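Local coordinates for protein hydroxynitrile lyase (Passiflora edulis, PDB 5Y02) that probably cleaves cyanohydrins such as the bound (R)-mandelonitrile into aldehyde and hydrogen cyanide, working as a homodimer of the dimeric alpha+beta barrel family, at residues 6-12 with 99-105; 11-16 with 91-97; 28-32 with 43-47. All coordinates share one frame; numbering follows the deposited sequence. Where two conformers were deposited one is given.

How the interactions relate
All three contacts lie in the stress-responsive A/B barrel domain that makes up nearly all of this chain, and all reach the bound (R)-mandelonitrile. Interactions 1 and 2 are successive parts of the pairing between strands 7-15 and 95-104, sharing V11 and F12, with centres about 16 Å apart. Interaction 3 lays helix 21-37 against the strand at the other end of the sheet; its centre is about 14 Å from each of theirs. The ligand hydroxyl joins H9 of interaction 1 to Y31 of interaction 3, and V11 CG2 lies 3.5 Å from Y31 OH. Farther along, Y15 OH of interaction 2 packs 3.4 Å from I28 CG1.

Interaction 1. Residues 6-12 with 99-105; sequences IVRHIVF and VVLNYII. With MXN ((2R)-hydroxy(phenyl)ethanenitrile), chain M.
H9 and N102 sit opposite each other in a non-hydrogen-bonded pair of two antiparallel strands, their side chains side by side and pointing the same way. CG of H9 lies anti to the backbone N (chi1 173°), which places the imidazole beside N102 with its edge to the ligand. From CB outward, each atom has a neighbour. CB and CG pass N102 OD1, and ND1 donates to that oxygen at 2.6 Å, nearly straight (160°), with ring and amide almost coplanar. CE1 rests 3.5 Å from V100 CG1. NE2, on the far side of the ring, shares a hydrogen bond of 2.6 Å with O10 of the mandelonitrile, also near the ring plane; either partner could be the donor. CD2 lies beside the same O10. This is consistent with N102, itself bonded to E55 of the second subunit, acting as a second-shell residue that holds the ring's rotation with NE2 toward the ligand. A phenylalanine here would probably leave N102 OD1 without the ND1 donor and the ligand hydroxyl without NE2. V11 CG2 adds an apolar wall 3.8 Å from the nitrile carbon C8.

On the other face of the sheet, with R8, I10, F12, V99, L101 and Y103, R8 CB lies over one face of the Y103 ring, 3.8 Å from its centroid, while R8 CG packs 3.6 Å from I105 CG1. The guanidinium bridges E66 of its own chain and E66 of the second subunit, where Y103 OH also bonds. Paired backbone bonds R8-Y103, I10-L101 and F12-V99, such as I10 N to L101 O at 3.0 Å, knit the strands together. Within the chain, strand 7-15 runs between 95-104 and 63-69, with Y31 of helix 21-37 and F75 of helix 72-79 packed against H9 on the ligand side.

Interaction 2. Residues 11-16 with 91-97; sequences VFNRYK and FFPACEK. With MXN ((2R)-hydroxy(phenyl)ethanenitrile), chain M.
The carbonyl oxygen of R14 is gripped twice, weakly each time: by E96 N at 2.7 Å, on a bent path, and by K97 N at 3.3 Å. Two residues of one strand facing one of the other make a classic beta bulge. Beside it R14 N donates to K97 O, and beyond it K16 N binds A94 O at 2.8 Å, so the pairing continues past the slip in register.

K16 bends at its second torsion and lays CE against two carbonyl oxygens, those of P93 and C95. Its NZ remains 4.7 Å from E96 OE1, too far for a salt bridge. R14 and E96 touch through their aliphatic parts, CD beside CG; the R14 guanidinium finds G60 O instead.

N13 CG stands between its backbone N and carbonyl carbon (chi1 88°). That brings ND2 over the centre of the Y15 ring, 3.3 Å above its plane, and lets it donate to C95 SG at 3.5 Å (156°). The other amide atom, OD1, bonds to Y65 OH, which also meets Y15 OH. C95 SG lies over one face of F91, toward the rim; Y15 OH, 3.7 Å from F91 CE1, and V11 CG1 approach that ring at its edge. F91 and F92, just before the bulge, line the pocket beside the phenyl of the mandelonitrile, with F92 CZ 3.5 Å from C2.

With OD1 taken by Y65 OH and ND2 by C95 SG, the orientation of the N13 amide between the rings of Y15 and F91 is probably fixed.

Interaction 3. Residues 28-32 with 43-47; sequences IADYG and EWKWG. With MXN ((2R)-hydroxy(phenyl)ethanenitrile), chain M.
W44 turns the NE1 edge of its indole toward the face of Y31, joining the strand that begins near residue 44 to the helix at 28-32. NE1 sits over the centre of the phenol, 3.4 Å above its plane, and the ring planes are 57° apart, an edge-to-face pair.

Two CH-pi contacts follow. G32 CA lies over the six-membered ring of W44, 3.4 Å from its centroid. A CB at this position would run into W44 CZ3, so the bare backbone is what lets the indole lie flat against the helix. One turn earlier, I28 CG2 is centred over the six-membered ring of W46, 3.9 Å from its centroid, with the two side chains at about a right angle. W46 CB meets the face of W44 opposite to the one taken by G32.

The polar contact is with the ligand. CG of Y31 lies anti to its backbone N (chi1 -166°), carrying the phenol away from the helix to the pocket, where OH and mandelonitrile O10 are hydrogen-bonded at a very short 2.4 Å, a length to be read with caution; either could donate.

Between helix and strand the contact is apolar and aromatic, which suggests that packing, more than polar bonding between these segments, sets their spacing. By backing the phenol, W44 probably restricts its tilt, and so positions the OH that meets the ligand hydroxyl, which H9 also binds.

Interaction 1. Residues 6-12 with 99-105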
loop_
_atom_site.group_PDB
_atom_site.type_symbol
_atom_site.label_atom_id
_atom_site.label_comp_id
_atom_site.label_asym_id
_atom_site.label_seq_id
_atom_site.Cartn_x
_atom_site.Cartn_y
_atom_site.Cartn_z
ATOM N N ILE A 6 4.508 0.312 -15.797
ATOM C CA ILE A 6 3.325 -0.108 -15.025
ATOM C C ILE A 6 3.248 0.600 -13.651
ATOM O O ILE A 6 4.245 0.680 -12.931
ATOM C CB ILE A 6 3.340 -1.641 -14.855
ATOM C CG1 ILE A 6 3.031 -2.298 -16.207
ATOM C CG2 ILE A 6 2.349 -2.107 -13.804
ATOM C CD1 ILE A 6 3.533 -3.723 -16.331
ATOM N N VAL A 7 2.048 1.057 -13.303
ATOM C CA VAL A 7 1.808 1.920 -12.138
ATOM C C VAL A 7 0.980 1.184 -11.099
ATOM O O VAL A 7 -0.097 0.675 -11.429
ATOM C CB VAL A 7 0.986 3.171 -12.536
ATOM C CG1 VAL A 7 0.595 3.988 -11.309
ATOM C CG2 VAL A 7 1.738 4.042 -13.534
ATOM N N ARG A 8 1.463 1.160 -9.854
ATOM C CA ARG A 8 0.710 0.644 -8.727
ATOM C C ARG A 8 -0.018 1.793 -8.050
ATOM O O ARG A 8 0.549 2.860 -7.834
ATOM C CB ARG A 8 1.622 -0.042 -7.714
ATOM C CG ARG A 8 2.374 -1.255 -8.234
ATOM C CD ARG A 8 1.459 -2.474 -8.347
ATOM N NE ARG A 8 1.140 -3.070 -7.048
ATOM C CZ ARG A 8 0.039 -3.775 -6.775
ATOM N NH1 ARG A 8 -0.922 -3.970 -7.686
ATOM N NH2 ARG A 8 -0.122 -4.290 -5.556
ATOM N N HIS A 9 -1.263 1.542 -7.689
ATOM C CA HIS A 9 -2.130 2.527 -7.066
ATOM C C HIS A 9 -2.590 1.890 -5.757
ATOM O O HIS A 9 -3.368 0.927 -5.761
ATOM C CB HIS A 9 -3.298 2.822 -8.012
ATOM C CG HIS A 9 -4.367 3.708 -7.446
ATOM N ND1 HIS A 9 -4.191 5.061 -7.258
ATOM C CD2 HIS A 9 -5.662 3.450 -7.135
ATOM C CE1 HIS A 9 -5.315 5.591 -6.804
ATOM N NE2 HIS A 9 -6.224 4.639 -6.721
ATOM N N ILE A 10 -2.086 2.424 -4.647
ATOM C CA ILE A 10 -2.360 1.872 -3.332
ATOM C C ILE A 10 -3.021 2.918 -2.462
ATOM O O ILE A 10 -2.485 3.987 -2.286
ATOM C CB ILE A 10 -1.105 1.381 -2.575
ATOM C CG1 ILE A 10 -0.203 0.529 -3.468
ATOM C CG2 ILE A 10 -1.529 0.611 -1.332
ATOM C CD1 ILE A 10 -0.788 -0.755 -3.970
ATOM N N VAL A 11 -4.148 2.531 -1.879
ATOM C CA VAL A 11 -5.002 3.372 -1.061
ATOM C C VAL A 11 -5.087 2.734 0.317
ATOM O O VAL A 11 -5.368 1.536 0.445
ATOM C CB VAL A 11 -6.413 3.463 -1.662
ATOM C CG1 VAL A 11 -7.342 4.305 -0.782
ATOM C CG2 VAL A 11 -6.331 4.015 -3.078
ATOM N N PHE A 12 -4.830 3.529 1.350
ATOM C CA PHE A 12 -5.181 3.146 2.728
ATOM C C PHE A 12 -6.279 4.117 3.190
ATOM O O PHE A 12 -6.156 5.312 2.969
ATOM C CB PHE A 12 -4.026 3.330 3.721
ATOM C CG PHE A 12 -2.813 2.468 3.501
ATOM C CD1 PHE A 12 -2.829 1.320 2.721
ATOM C CD2 PHE A 12 -1.647 2.795 4.166
ATOM C CE1 PHE A 12 -1.697 0.543 2.589
ATOM C CE2 PHE A 12 -0.510 2.008 4.043
ATOM C CZ PHE A 12 -0.539 0.886 3.251
ATOM N N VAL A 99 -4.792 7.881 2.598
ATOM C CA VAL A 99 -3.510 8.156 1.969
ATOM C C VAL A 99 -3.422 7.282 0.714
ATOM O O VAL A 99 -3.832 6.114 0.744
ATOM C CB VAL A 99 -2.312 7.934 2.915
ATOM C CG1 VAL A 99 -2.300 6.528 3.489
ATOM C CG2 VAL A 99 -0.994 8.233 2.226
ATOM N N VAL A 100 -2.920 7.872 -0.366
ATOM C CA VAL A 100 -2.813 7.204 -1.665
ATOM C C VAL A 100 -1.422 7.435 -2.231
ATOM O O VAL A 100 -0.969 8.564 -2.301
ATOM C CB VAL A 100 -3.866 7.738 -2.665
ATOM C CG1 VAL A 100 -3.872 6.895 -3.927
ATOM C CG2 VAL A 100 -5.263 7.731 -2.040
ATOM N N LEU A 101 -0.730 6.364 -2.620
ATOM C CA LEU A 101 0.503 6.498 -3.354
ATOM C C LEU A 101 0.324 5.843 -4.714
ATOM O O LEU A 101 -0.336 4.808 -4.816
ATOM C CB LEU A 101 1.689 5.885 -2.623
ATOM C CG LEU A 101 2.402 6.869 -1.658
ATOM C CD1 LEU A 101 1.534 7.086 -0.427
ATOM C CD2 LEU A 101 3.770 6.354 -1.256
ATOM N N ASN A 102 0.908 6.467 -5.725
ATOM C CA ASN A 102 0.959 5.919 -7.082
ATOM C C ASN A 102 2.413 5.841 -7.475
ATOM O O ASN A 102 3.109 6.837 -7.352
ATOM C CB ASN A 102 0.249 6.860 -8.041
ATOM C CG ASN A 102 -1.237 6.900 -7.798
ATOM O OD1 ASN A 102 -1.929 5.936 -8.079
ATOM N ND2 ASN A 102 -1.726 8.003 -7.255
ATOM N N TYR A 103 2.888 4.677 -7.923
ATOM C CA TYR A 103 4.323 4.529 -8.228
ATOM C C TYR A 103 4.604 3.510 -9.308
ATOM O O TYR A 103 3.845 2.535 -9.470
ATOM C CB TYR A 103 5.126 4.148 -6.976
ATOM C CG TYR A 103 4.600 2.937 -6.254
ATOM C CD1 TYR A 103 3.527 3.071 -5.376
ATOM C CD2 TYR A 103 5.162 1.677 -6.420
ATOM C CE1 TYR A 103 3.028 2.001 -4.685
ATOM C CE2 TYR A 103 4.657 0.577 -5.709
ATOM C CZ TYR A 103 3.584 0.769 -4.842
ATOM O OH TYR A 103 2.997 -0.251 -4.099
ATOM N N ILE A 104 5.720 3.731 -10.004
ATOM C CA ILE A 104 6.265 2.754 -10.932
ATOM C C ILE A 104 7.007 1.706 -10.114
ATOM O O ILE A 104 7.655 2.044 -9.126
ATOM C CB ILE A 104 7.216 3.436 -11.943
ATOM C CG1 ILE A 104 6.417 4.393 -12.843
ATOM C CG2 ILE A 104 8.015 2.415 -12.754
ATOM C CD1 ILE A 104 5.267 3.757 -13.586
ATOM N N ILE A 105 6.938 0.457 -10.550
ATOM C CA ILE A 105 7.583 -0.668 -9.860
ATOM C C ILE A 105 9.084 -0.708 -10.085
ATOM O O ILE A 105 9.564 -0.581 -11.225
ATOM C CB ILE A 105 6.967 -2.007 -10.326
ATOM C CG1 ILE A 105 5.537 -2.114 -9.809
ATOM C CG2 ILE A 105 7.793 -3.217 -9.866
ATOM C CD1 ILE A 105 4.638 -2.994 -10.662
HETATM C C1 MXN M . -10.449 5.919 -6.322
HETATM C C2 MXN M . -11.220 6.964 -5.820
HETATM C C3 MXN M . -12.195 7.573 -6.611
HETATM C C4 MXN M . -12.405 7.118 -7.908
HETATM C C5 MXN M . -11.633 6.087 -8.423
HETATM C C6 MXN M . -10.657 5.480 -7.638
HETATM C C7 MXN M . -9.397 5.338 -5.449
HETATM C C8 MXN M . -8.459 6.447 -5.160
HETATM N N9 MXN M . -7.725 7.329 -4.942
HETATM O O10 MXN M . -8.702 4.271 -6.122
HETATM O O HOH W 1 6.414 -0.801 -13.399
#

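Interaction 2. Residues 11-16 with 91-97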
loop_
_atom_site.group_PDB
_atom_site.type_symbol
_atom_site.label_atom_id
_atom_site.label_comp_id
_atom_site.label_asym_id
_atom_site.label_seq_id
_atom_site.Cartn_x
_atom_site.Cartn_y
_atom_site.Cartn_z
ATOM N N VAL A 11 -4.148 2.531 -1.879
ATOM C CA VAL A 11 -5.002 3.372 -1.061
ATOM C C VAL A 11 -5.087 2.734 0.317
ATOM O O VAL A 11 -5.368 1.536 0.445
ATOM C CB VAL A 11 -6.413 3.463 -1.662
ATOM C CG1 VAL A 11 -7.342 4.305 -0.782
ATOM C CG2 VAL A 11 -6.331 4.015 -3.078
ATOM N N PHE A 12 -4.830 3.529 1.350
ATOM C CA PHE A 12 -5.181 3.146 2.728
ATOM C C PHE A 12 -6.279 4.117 3.190
ATOM O O PHE A 12 -6.156 5.312 2.969
ATOM C CB PHE A 12 -4.026 3.330 3.721
ATOM C CG PHE A 12 -2.813 2.468 3.501
ATOM C CD1 PHE A 12 -2.829 1.320 2.721
ATOM C CD2 PHE A 12 -1.647 2.795 4.166
ATOM C CE1 PHE A 12 -1.697 0.543 2.589
ATOM C CE2 PHE A 12 -0.510 2.008 4.043
ATOM C CZ PHE A 12 -0.539 0.886 3.251
ATOM N N ASN A 13 -7.326 3.623 3.842
ATOM C CA ASN A 13 -8.322 4.507 4.435
ATOM C C ASN A 13 -8.847 4.014 5.776
ATOM O O ASN A 13 -8.524 2.918 6.246
ATOM C CB ASN A 13 -9.474 4.824 3.444
ATOM C CG ASN A 13 -10.605 3.820 3.495
ATOM O OD1 ASN A 13 -10.381 2.630 3.625
ATOM N ND2 ASN A 13 -11.855 4.311 3.380
ATOM N N ARG A 14 -9.640 4.891 6.376
ATOM C CA ARG A 14 -10.415 4.642 7.549
ATOM C C ARG A 14 -11.761 5.287 7.251
ATOM O O ARG A 14 -11.798 6.412 6.748
ATOM C CB ARG A 14 -9.775 5.328 8.764
ATOM C CG ARG A 14 -10.447 4.994 10.087
ATOM C CD ARG A 14 -10.007 5.973 11.178
ATOM N NE ARG A 14 -10.731 5.660 12.404
ATOM C CZ ARG A 14 -10.416 4.682 13.254
ATOM N NH1 ARG A 14 -9.346 3.899 13.063
ATOM N NH2 ARG A 14 -11.191 4.473 14.325
ATOM N N TYR A 15 -12.835 4.558 7.525
ATOM C CA TYR A 15 -14.192 5.024 7.257
ATOM C C TYR A 15 -14.737 5.881 8.382
ATOM O O TYR A 15 -14.386 5.699 9.549
ATOM C CB TYR A 15 -15.136 3.855 6.998
ATOM C CG TYR A 15 -14.896 3.247 5.641
ATOM C CD1 TYR A 15 -15.438 3.839 4.498
ATOM C CD2 TYR A 15 -14.089 2.117 5.485
ATOM C CE1 TYR A 15 -15.210 3.313 3.239
ATOM C CE2 TYR A 15 -13.867 1.568 4.227
ATOM C CZ TYR A 15 -14.420 2.173 3.111
ATOM O OH TYR A 15 -14.184 1.675 1.854
ATOM N N LYS A 16 -15.634 6.791 8.011
ATOM C CA LYS A 16 -16.334 7.604 9.001
ATOM C C LYS A 16 -17.147 6.698 9.917
ATOM O O LYS A 16 -17.756 5.734 9.463
ATOM C CB LYS A 16 -17.249 8.577 8.297
ATOM C CG LYS A 16 -16.506 9.544 7.392
ATOM C CD LYS A 16 -16.521 10.948 7.896
ATOM C CE LYS A 16 -15.737 11.833 6.963
ATOM N NZ LYS A 16 -16.136 13.246 7.109
ATOM N N PHE A 91 -17.011 7.724 -2.273
ATOM C CA PHE A 91 -15.832 7.219 -1.582
ATOM C C PHE A 91 -15.127 8.254 -0.696
ATOM O O PHE A 91 -14.910 7.990 0.475
ATOM C CB PHE A 91 -14.849 6.621 -2.572
ATOM C CG PHE A 91 -13.678 5.965 -1.914
ATOM C CD1 PHE A 91 -13.856 4.816 -1.155
ATOM C CD2 PHE A 91 -12.398 6.503 -2.043
ATOM C CE1 PHE A 91 -12.775 4.203 -0.529
ATOM C CE2 PHE A 91 -11.317 5.899 -1.429
ATOM C CZ PHE A 91 -11.503 4.752 -0.678
ATOM N N PHE A 92 -14.758 9.405 -1.253
ATOM C CA PHE A 92 -13.958 10.378 -0.496
ATOM C C PHE A 92 -14.695 10.940 0.725
ATOM O O PHE A 92 -14.101 11.025 1.798
ATOM C CB PHE A 92 -13.398 11.490 -1.409
ATOM C CG PHE A 92 -12.388 10.977 -2.414
ATOM C CD1 PHE A 92 -11.254 10.299 -1.989
ATOM C CD2 PHE A 92 -12.568 11.179 -3.775
ATOM C CE1 PHE A 92 -10.336 9.796 -2.895
ATOM C CE2 PHE A 92 -11.640 10.703 -4.693
ATOM C CZ PHE A 92 -10.518 10.004 -4.253
ATOM N N PRO A 93 -16.000 11.266 0.587
ATOM C CA PRO A 93 -16.742 11.723 1.782
ATOM C C PRO A 93 -16.931 10.654 2.862
ATOM O O PRO A 93 -17.122 10.999 4.047
ATOM C CB PRO A 93 -18.085 12.207 1.204
ATOM C CG PRO A 93 -17.753 12.549 -0.224
ATOM C CD PRO A 93 -16.808 11.439 -0.632
ATOM N N ALA A 94 -16.839 9.373 2.479
ATOM C CA ALA A 94 -16.922 8.261 3.437
ATOM C C ALA A 94 -15.626 8.028 4.230
ATOM O O ALA A 94 -15.639 7.265 5.203
ATOM C CB ALA A 94 -17.338 6.988 2.736
ATOM N N CYS A 95 -14.531 8.675 3.823
ATOM C CA CYS A 95 -13.213 8.490 4.439
ATOM C C CYS A 95 -13.021 9.436 5.613
ATOM O O CYS A 95 -13.059 10.668 5.451
ATOM C CB CYS A 95 -12.084 8.716 3.429
ATOM S SG CYS A 95 -11.966 7.534 2.070
ATOM N N GLU A 96 -12.814 8.866 6.796
ATOM C CA GLU A 96 -12.331 9.663 7.933
ATOM C C GLU A 96 -10.916 10.159 7.621
ATOM O O GLU A 96 -10.580 11.336 7.820
ATOM C CB GLU A 96 -12.372 8.832 9.214
ATOM C CG GLU A 96 -11.879 9.547 10.455
ATOM C CD GLU A 96 -12.679 10.800 10.763
ATOM O OE1 GLU A 96 -13.915 10.831 10.525
ATOM O OE2 GLU A 96 -12.053 11.758 11.235
ATOM N N LYS A 97 -10.086 9.257 7.101
ATOM C CA LYS A 97 -8.841 9.665 6.487
ATOM C C LYS A 97 -8.412 8.741 5.365
ATOM O O LYS A 97 -8.977 7.668 5.179
ATOM C CB LYS A 97 -7.749 9.827 7.528
ATOM C CG LYS A 97 -7.515 8.614 8.387
ATOM C CD LYS A 97 -6.516 8.979 9.467
ATOM C CE LYS A 97 -5.910 7.761 10.131
ATOM N NZ LYS A 97 -4.644 8.186 10.804
HETATM C C1 MXN M . -10.449 5.919 -6.322
HETATM C C2 MXN M . -11.220 6.964 -5.820
HETATM C C3 MXN M . -12.195 7.573 -6.611
HETATM C C4 MXN M . -12.405 7.118 -7.908
HETATM C C5 MXN M . -11.633 6.087 -8.423
HETATM C C6 MXN M . -10.657 5.480 -7.638
HETATM C C7 MXN M . -9.397 5.338 -5.449
HETATM C C8 MXN M . -8.459 6.447 -5.160
HETATM N N9 MXN M . -7.725 7.329 -4.942
HETATM O O10 MXN M . -8.702 4.271 -6.122
#

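Interaction 3. Residues 28-32 with 43-47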
loop_
_atom_site.group_PDB
_atom_site.type_symbol
_atom_site.label_atom_id
_atom_site.label_comp_id
_atom_site.label_asym_id
_atom_site.label_seq_id
_atom_site.Cartn_x
_atom_site.Cartn_y
_atom_site.Cartn_z
ATOM N N ILE A 28 -17.191 -0.653 -0.856
ATOM C CA ILE A 28 -16.094 -1.511 -1.269
ATOM C C ILE A 28 -16.498 -2.332 -2.500
ATOM O O ILE A 28 -15.680 -2.502 -3.417
ATOM C CB ILE A 28 -15.610 -2.394 -0.104
ATOM C CG1 ILE A 28 -14.951 -1.492 0.965
ATOM C CG2 ILE A 28 -14.603 -3.430 -0.592
ATOM C CD1 ILE A 28 -14.766 -2.156 2.314
ATOM N N ALA A 29 -17.733 -2.812 -2.531
ATOM C CA ALA A 29 -18.235 -3.523 -3.719
ATOM C C ALA A 29 -18.275 -2.616 -4.946
ATOM O O ALA A 29 -17.908 -3.050 -6.038
ATOM C CB ALA A 29 -19.600 -4.135 -3.460
ATOM N N ASP A 30 -18.708 -1.367 -4.762
ATOM C CA ASP A 30 -18.743 -0.367 -5.834
ATOM C C ASP A 30 -17.338 -0.096 -6.368
ATOM O O ASP A 30 -17.141 0.068 -7.561
ATOM C CB ASP A 30 -19.370 0.962 -5.344
ATOM C CG ASP A 30 -20.871 0.858 -5.042
ATOM O OD1 ASP A 30 -21.500 -0.170 -5.343
ATOM O OD2 ASP A 30 -21.439 1.834 -4.488
ATOM N N TYR A 31 -16.364 -0.043 -5.462
ATOM C CA TYR A 31 -14.976 0.180 -5.835
ATOM C C TYR A 31 -14.471 -0.966 -6.730
ATOM O O TYR A 31 -13.979 -0.718 -7.819
ATOM C CB TYR A 31 -14.120 0.274 -4.576
ATOM C CG TYR A 31 -12.718 0.814 -4.708
ATOM C CD1 TYR A 31 -12.128 1.121 -5.937
ATOM C CD2 TYR A 31 -11.954 0.980 -3.560
ATOM C CE1 TYR A 31 -10.824 1.585 -6.002
ATOM C CE2 TYR A 31 -10.660 1.447 -3.626
ATOM C CZ TYR A 31 -10.100 1.741 -4.839
ATOM O OH TYR A 31 -8.808 2.223 -4.880
ATOM N N GLY A 32 -14.628 -2.192 -6.267
ATOM C CA GLY A 32 -14.200 -3.383 -7.026
ATOM C C GLY A 32 -14.850 -3.480 -8.402
ATOM O O GLY A 32 -14.190 -3.821 -9.382
ATOM N N GLU A 43 -6.152 -5.957 -11.574
ATOM C CA GLU A 43 -5.634 -6.679 -10.425
ATOM C C GLU A 43 -6.062 -6.043 -9.089
ATOM O O GLU A 43 -5.297 -5.995 -8.131
ATOM C CB GLU A 43 -4.102 -6.796 -10.537
ATOM C CG GLU A 43 -3.615 -7.480 -11.827
ATOM C CD GLU A 43 -4.000 -8.959 -11.935
ATOM O OE1 GLU A 43 -4.373 -9.581 -10.912
ATOM O OE2 GLU A 43 -3.918 -9.519 -13.054
ATOM N N TRP A 44 -7.297 -5.570 -9.025
ATOM C CA TRP A 44 -7.779 -4.936 -7.803
ATOM C C TRP A 44 -7.915 -5.983 -6.701
ATOM O O TRP A 44 -8.429 -7.099 -6.925
ATOM C CB TRP A 44 -9.084 -4.174 -8.068
ATOM C CG TRP A 44 -9.670 -3.456 -6.881
ATOM C CD1 TRP A 44 -9.361 -2.199 -6.430
ATOM C CD2 TRP A 44 -10.679 -3.959 -6.000
ATOM N NE1 TRP A 44 -10.136 -1.889 -5.321
ATOM C CE2 TRP A 44 -10.951 -2.949 -5.043
ATOM C CE3 TRP A 44 -11.396 -5.158 -5.935
ATOM C CZ2 TRP A 44 -11.909 -3.105 -4.055
ATOM C CZ3 TRP A 44 -12.347 -5.310 -4.948
ATOM C CH2 TRP A 44 -12.583 -4.293 -4.010
ATOM N N LYS A 45 -7.381 -5.652 -5.526
ATOM C CA LYS A 45 -7.480 -6.495 -4.341
ATOM C C LYS A 45 -7.574 -5.550 -3.152
ATOM O O LYS A 45 -7.210 -4.367 -3.248
ATOM C CB LYS A 45 -6.266 -7.430 -4.168
ATOM C CG LYS A 45 -5.903 -8.260 -5.399
ATOM C CD LYS A 45 -4.577 -9.002 -5.262
ATOM C CE LYS A 45 -3.948 -9.342 -6.615
ATOM N NZ LYS A 45 -4.880 -9.975 -7.590
ATOM N N TRP A 46 -8.081 -6.060 -2.046
ATOM C CA TRP A 46 -8.224 -5.235 -0.842
ATOM C C TRP A 46 -8.188 -6.123 0.378
ATOM O O TRP A 46 -8.293 -7.357 0.276
ATOM C CB TRP A 46 -9.535 -4.439 -0.893
ATOM C CG TRP A 46 -10.742 -5.294 -0.721
ATOM C CD1 TRP A 46 -11.329 -6.072 -1.676
ATOM C CD2 TRP A 46 -11.508 -5.491 0.484
ATOM N NE1 TRP A 46 -12.389 -6.743 -1.147
ATOM C CE2 TRP A 46 -12.534 -6.403 0.173
ATOM C CE3 TRP A 46 -11.426 -4.983 1.786
ATOM C CZ2 TRP A 46 -13.465 -6.836 1.121
ATOM C CZ3 TRP A 46 -12.372 -5.404 2.742
ATOM C CH2 TRP A 46 -13.367 -6.334 2.396
ATOM N N GLY A 47 -8.070 -5.499 1.539
ATOM C CA GLY A 47 -8.268 -6.203 2.785
ATOM C C GLY A 47 -8.257 -5.296 3.988
ATOM O O GLY A 47 -8.068 -4.083 3.860
HETATM C C1 MXN M . -10.449 5.919 -6.322
HETATM C C2 MXN M . -11.220 6.964 -5.820
HETATM C C3 MXN M . -12.195 7.573 -6.611
HETATM C C4 MXN M . -12.405 7.118 -7.908
HETATM C C5 MXN M . -11.633 6.087 -8.423
HETATM C C6 MXN M . -10.657 5.480 -7.638
HETATM C C7 MXN M . -9.397 5.338 -5.449
HETATM C C8 MXN M . -8.459 6.447 -5.160
HETATM N N9 MXN M . -7.725 7.329 -4.942
HETATM O O10 MXN M . -8.702 4.271 -6.122
#